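Local coordinates for putative secreted protein (Pseudomonas aeruginosa, PDB 3NPD) that is of unknown function but is probably a secreted, quorum-sensing-regulated virulence factor of a Pseudomonas-specific family, at residues A[29-34]-A[52-57]; A[56-61]-A[91-96]. All coordinates share one frame; numbering follows the deposited sequence.

Contact 1 of 2, residues A[29-34]-A[52-57]; sequences NEDILD and ASHAER. With SO4 (sulfate ion), chain B.
The turn that leads into strand 32-40 meets the first turns of helix 52-60, Asp31 and His54 bringing their CA atoms to 6.5 Å, the nearest backbone approach. Asn29 shapes this Asx turn: its OD1 accepts from Asp31 N at 2.9 Å, the donor tilted 25° from the carbonyl plane, and more weakly from Ile32 N. The Asp31 side chain leaves the turn toward the helix, where its CB lies against His54 CB and its carboxylate is turned only 15° from the plane of the imidazole. Ile32 reaches the same ring from the strand, CD1 lying 3.7 Å from His54 CD2 and about as near NE2. With CG anti to the backbone N (chi1 -169°), the His54 ring swings out from the helix toward Ile32; a buffer molecule bound beside it, probably from the crystallisation liquor, may mark a pocket. Most of the polar linkage runs through water. One water gives a weak bond to Asp31 OD1 and accepts from His54 N, tying a first-turn N-H to the carboxylate. Nearby, a sulfate of similar probable origin accepts from Ala52 N at the helix start and also binds Arg51 and Lys97. Asp31 OD2 and Arg57 NH2, 3.7 Å apart, make only a long salt bridge, and a second water adds a route through the other terminal nitrogen, donating to Asp31 OD2 at 2.7 Å and accepting from Arg57 NH1.

Contact 2 of 2, residues A[56-61]-A[91-96]; sequences ERMRSN and YSFTEY
A selenomethionine methyl sits almost exactly over the middle of a phenyl ring: Met58 CE is 3.6 Å from the centroid of Phe93, only 5° off the ring normal. This is a CH-pi contact within a Met-aromatic pair. The bend at the end of the Met58 chain (chi3 74°) turns the methyl onto the ring, while SE stays farther out above the same face. Beside this apolar pair runs a charged one. Arg59, extended from CG to NE, carries its guanidinium to Glu95, which is modelled in two conformers. In the one described, Glu95 CG lies near the guanidinium plane and the salt bridge from Arg59 NH1 to Glu95 OE2 is long at 3.9 Å, with a water donating to OE2 and accepting weakly from NH1. Within the helix, Arg59 NH1 bonds directly to Glu56 OE1 at 3.1 Å, on its anti side, tilted 27° out of the carboxylate plane; the link to Glu95 remains tentative. Arg59 NH2 also bonds Pro101 O. The contact packs helix 52-60 against strand 88-95, with Val102 of the edge strand 101-107 touching all four contacting side chains and helix 62-74 adding Val65 against Met58 and Leu69 against Phe93.

In the fold
Both contacts fasten helix 52-60 to the same mixed sheet, at points about 7 Å apart between centres. Contact 1 joins the beginning of the helix to the entry of strand 32-40 and lies at the surface; contact 2 joins its later part to strand 88-95 and is partly buried, with Met58 and Phe93 in the interior. Their chemistry follows: water bridges and imidazole packing in the first, an aromatic-methyl pair flanked by charges in the second. In each, a long arginine-carboxylate pair is supplemented by water. In one of its two modelled conformers Glu95 lies against Ala52 and Ala55, while Leu33 touches Tyr96, in the loop just after strand 88-95, across the intervening strand 43-50.

Contact 1 of 2, residues A[29-34]-A[52-57]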
# COMPACT_ATOMS: atom_id res chain seq x y z
N ASN A 29 9.99 7.33 8.96
CA ASN A 29 11.05 8.31 9.15
C ASN A 29 10.43 9.64 9.63
O ASN A 29 9.24 9.69 9.94
CB ASN A 29 11.88 8.40 7.86
CG ASN A 29 11.08 8.84 6.66
OD1 ASN A 29 10.18 9.65 6.75
ND2 ASN A 29 11.46 8.34 5.50
N GLU A 30 11.21 10.71 9.67
CA GLU A 30 10.77 12.03 10.07
C GLU A 30 9.59 12.59 9.24
O GLU A 30 8.85 13.44 9.74
CB GLU A 30 11.94 13.05 9.97
CG GLU A 30 13.09 12.83 10.97
CD GLU A 30 12.75 13.11 12.44
OE1 GLU A 30 11.65 13.66 12.72
OE2 GLU A 30 13.60 12.79 13.32
N ASP A 31 9.48 12.15 7.99
CA ASP A 31 8.46 12.66 7.05
C ASP A 31 7.27 11.75 6.82
O ASP A 31 6.23 12.26 6.41
CB ASP A 31 9.09 12.96 5.71
CG ASP A 31 10.12 14.06 5.77
OD1 ASP A 31 9.86 15.10 6.42
OD2 ASP A 31 11.14 13.87 5.10
N ILE A 32 7.40 10.45 7.08
CA ILE A 32 6.37 9.49 6.69
C ILE A 32 5.86 8.72 7.90
O ILE A 32 6.64 8.10 8.61
CB ILE A 32 6.90 8.52 5.62
CG1 ILE A 32 7.28 9.25 4.33
CG2 ILE A 32 5.86 7.47 5.27
CD1 ILE A 32 8.13 8.42 3.42
N LEU A 33 4.53 8.72 8.08
CA LEU A 33 3.83 7.88 9.06
C LEU A 33 3.18 6.71 8.34
O LEU A 33 2.43 6.90 7.37
CB LEU A 33 2.73 8.60 9.86
CG LEU A 33 2.98 9.58 10.97
CD1 LEU A 33 1.62 10.03 11.49
CD2 LEU A 33 3.81 8.92 12.08
N ASP A 34 3.49 5.52 8.80
CA ASP A 34 2.77 4.32 8.40
C ASP A 34 1.44 4.31 9.20
O ASP A 34 1.43 4.11 10.43
CB ASP A 34 3.62 3.09 8.67
CG ASP A 34 2.96 1.78 8.22
OD1 ASP A 34 1.77 1.74 7.81
OD2 ASP A 34 3.67 0.76 8.32
N ALA A 52 4.88 17.84 3.94
CA ALA A 52 4.76 18.69 2.75
C ALA A 52 5.99 18.69 1.87
O ALA A 52 5.88 18.55 0.65
CB ALA A 52 4.41 20.14 3.19
N SER A 53 7.17 18.84 2.47
CA SER A 53 8.40 18.92 1.66
C SER A 53 8.72 17.60 0.97
O SER A 53 9.05 17.61 -0.23
CB SER A 53 9.61 19.43 2.46
OG SER A 53 9.47 20.82 2.69
N HIS A 54 8.61 16.49 1.67
CA HIS A 54 8.82 15.19 1.07
C HIS A 54 7.70 14.86 0.05
O HIS A 54 7.96 14.22 -0.94
CB HIS A 54 8.89 14.11 2.12
CG HIS A 54 9.37 12.79 1.58
ND1 HIS A 54 10.54 12.68 0.86
CD2 HIS A 54 8.84 11.55 1.62
CE1 HIS A 54 10.73 11.42 0.51
NE2 HIS A 54 9.71 10.72 0.96
N ALA A 55 6.48 15.30 0.32
CA ALA A 55 5.38 15.11 -0.63
C ALA A 55 5.74 15.73 -2.00
O ALA A 55 5.43 15.17 -3.06
CB ALA A 55 4.06 15.73 -0.09
N GLU A 56 6.36 16.91 -1.95
CA GLU A 56 6.81 17.59 -3.18
C GLU A 56 7.88 16.80 -3.91
O GLU A 56 7.84 16.69 -5.13
CB GLU A 56 7.25 19.01 -2.91
CG GLU A 56 6.08 19.94 -2.62
CD GLU A 56 5.22 20.24 -3.87
OE1 GLU A 56 4.30 19.46 -4.21
OE2 GLU A 56 5.45 21.30 -4.50
N ARG A 57 8.84 16.25 -3.17
CA ARG A 57 9.87 15.39 -3.76
C ARG A 57 9.25 14.19 -4.42
O ARG A 57 9.65 13.80 -5.53
CB ARG A 57 10.90 14.93 -2.72
CG ARG A 57 11.72 16.05 -2.11
CD ARG A 57 13.05 15.56 -1.51
NE ARG A 57 13.01 14.59 -0.39
CZ ARG A 57 12.69 14.83 0.89
NH1 ARG A 57 12.25 16.01 1.31
NH2 ARG A 57 12.77 13.84 1.79
S SO4 B . 4.33 19.55 7.18
O1 SO4 B . 3.45 18.66 6.41
O2 SO4 B . 5.71 19.69 6.68
O3 SO4 B . 3.74 20.89 7.19
O4 SO4 B . 4.45 19.03 8.56
O HOH W 1 8.79 16.87 4.51
O HOH W 2 11.60 16.39 4.14

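Contact 2 of 2, residues A[56-61]-A[91-96]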
# COMPACT_ATOMS: atom_id res chain seq x y z
N GLU A 56 6.36 16.91 -1.95
CA GLU A 56 6.81 17.59 -3.18
C GLU A 56 7.88 16.80 -3.91
O GLU A 56 7.84 16.69 -5.13
CB GLU A 56 7.25 19.01 -2.91
CG GLU A 56 6.08 19.94 -2.62
CD GLU A 56 5.22 20.24 -3.87
OE1 GLU A 56 4.30 19.46 -4.21
OE2 GLU A 56 5.45 21.30 -4.50
N ARG A 57 8.84 16.25 -3.17
CA ARG A 57 9.87 15.39 -3.76
C ARG A 57 9.25 14.19 -4.42
O ARG A 57 9.65 13.80 -5.53
CB ARG A 57 10.90 14.93 -2.72
CG ARG A 57 11.72 16.05 -2.11
CD ARG A 57 13.05 15.56 -1.51
NE ARG A 57 13.01 14.59 -0.39
CZ ARG A 57 12.69 14.83 0.89
NH1 ARG A 57 12.25 16.01 1.31
NH2 ARG A 57 12.77 13.84 1.79
N MSE A 58 8.25 13.58 -3.75
CA MSE A 58 7.51 12.46 -4.34
C MSE A 58 6.79 12.82 -5.63
O MSE A 58 6.92 12.12 -6.62
CB MSE A 58 6.54 11.83 -3.36
CG MSE A 58 7.27 11.15 -2.27
SE MSE A 58 6.12 10.36 -0.94
CE MSE A 58 5.53 8.84 -2.00
N ARG A 59 6.12 13.95 -5.63
CA ARG A 59 5.38 14.41 -6.81
C ARG A 59 6.27 14.76 -7.99
O ARG A 59 5.81 14.72 -9.12
CB ARG A 59 4.53 15.62 -6.46
CG ARG A 59 3.35 15.28 -5.56
CD ARG A 59 2.57 16.55 -5.31
NE ARG A 59 1.46 16.37 -4.39
CZ ARG A 59 1.32 16.91 -3.18
NH1 ARG A 59 2.22 17.73 -2.66
NH2 ARG A 59 0.22 16.63 -2.47
N SER A 60 7.50 15.20 -7.70
CA SER A 60 8.48 15.57 -8.74
C SER A 60 9.03 14.38 -9.50
O SER A 60 9.59 14.54 -10.60
CB SER A 60 9.66 16.38 -8.15
OG SER A 60 10.53 15.57 -7.42
N ASN A 61 8.93 13.18 -8.91
CA ASN A 61 9.45 11.98 -9.59
C ASN A 61 8.63 10.73 -9.25
O ASN A 61 9.08 9.82 -8.51
CB ASN A 61 10.91 11.77 -9.30
CG ASN A 61 11.58 10.82 -10.32
OD1 ASN A 61 10.91 10.00 -11.01
ND2 ASN A 61 12.89 10.93 -10.42
N TYR A 91 -0.39 1.36 -2.33
CA TYR A 91 0.18 2.36 -1.43
C TYR A 91 -0.56 3.64 -1.67
O TYR A 91 -0.54 4.17 -2.78
CB TYR A 91 1.67 2.59 -1.66
CG TYR A 91 2.40 1.43 -1.16
CD1 TYR A 91 2.76 1.37 0.19
CD2 TYR A 91 2.62 0.32 -1.96
CE1 TYR A 91 3.35 0.26 0.73
CE2 TYR A 91 3.23 -0.81 -1.44
CZ TYR A 91 3.62 -0.83 -0.09
OH TYR A 91 4.24 -1.92 0.46
N SER A 92 -1.20 4.16 -0.62
CA SER A 92 -1.92 5.43 -0.68
C SER A 92 -1.23 6.42 0.24
O SER A 92 -1.32 6.32 1.47
CB SER A 92 -3.40 5.24 -0.33
OG SER A 92 -4.07 6.48 -0.22
N PHE A 93 -0.54 7.37 -0.36
CA PHE A 93 0.14 8.46 0.38
C PHE A 93 -0.69 9.70 0.30
O PHE A 93 -1.14 10.11 -0.80
CB PHE A 93 1.49 8.77 -0.25
CG PHE A 93 2.51 7.68 -0.15
CD1 PHE A 93 2.58 6.68 -1.14
CD2 PHE A 93 3.45 7.65 0.90
CE1 PHE A 93 3.55 5.67 -1.04
CE2 PHE A 93 4.40 6.63 0.98
CZ PHE A 93 4.44 5.65 0.02
N THR A 94 -0.91 10.34 1.44
CA THR A 94 -1.63 11.61 1.54
C THR A 94 -0.79 12.60 2.36
O THR A 94 0.10 12.20 3.09
CB THR A 94 -3.02 11.39 2.15
OG1 THR A 94 -2.88 10.89 3.48
CG2 THR A 94 -3.85 10.40 1.26
N GLU A 95 -1.09 13.88 2.25
CA GLU A 95 -0.40 14.92 2.99
C GLU A 95 -0.71 14.83 4.49
O GLU A 95 -1.85 14.63 4.88
CB GLU A 95 -0.84 16.31 2.49
CG GLU A 95 -0.08 16.77 1.28
CD GLU A 95 1.17 17.53 1.67
OE1 GLU A 95 1.90 17.06 2.58
OE2 GLU A 95 1.42 18.58 1.04
N TYR A 96 0.31 15.01 5.31
CA TYR A 96 0.13 14.97 6.76
C TYR A 96 -0.88 16.02 7.25
O TYR A 96 -1.75 15.69 8.00
CB TYR A 96 1.47 15.15 7.43
CG TYR A 96 1.39 15.18 8.92
CD1 TYR A 96 0.98 14.07 9.63
CD2 TYR A 96 1.72 16.33 9.65
CE1 TYR A 96 0.90 14.05 11.01
CE2 TYR A 96 1.69 16.32 11.05
CZ TYR A 96 1.23 15.21 11.72
OH TYR A 96 1.15 15.25 13.08
O HOH W 3 3.43 19.36 -0.29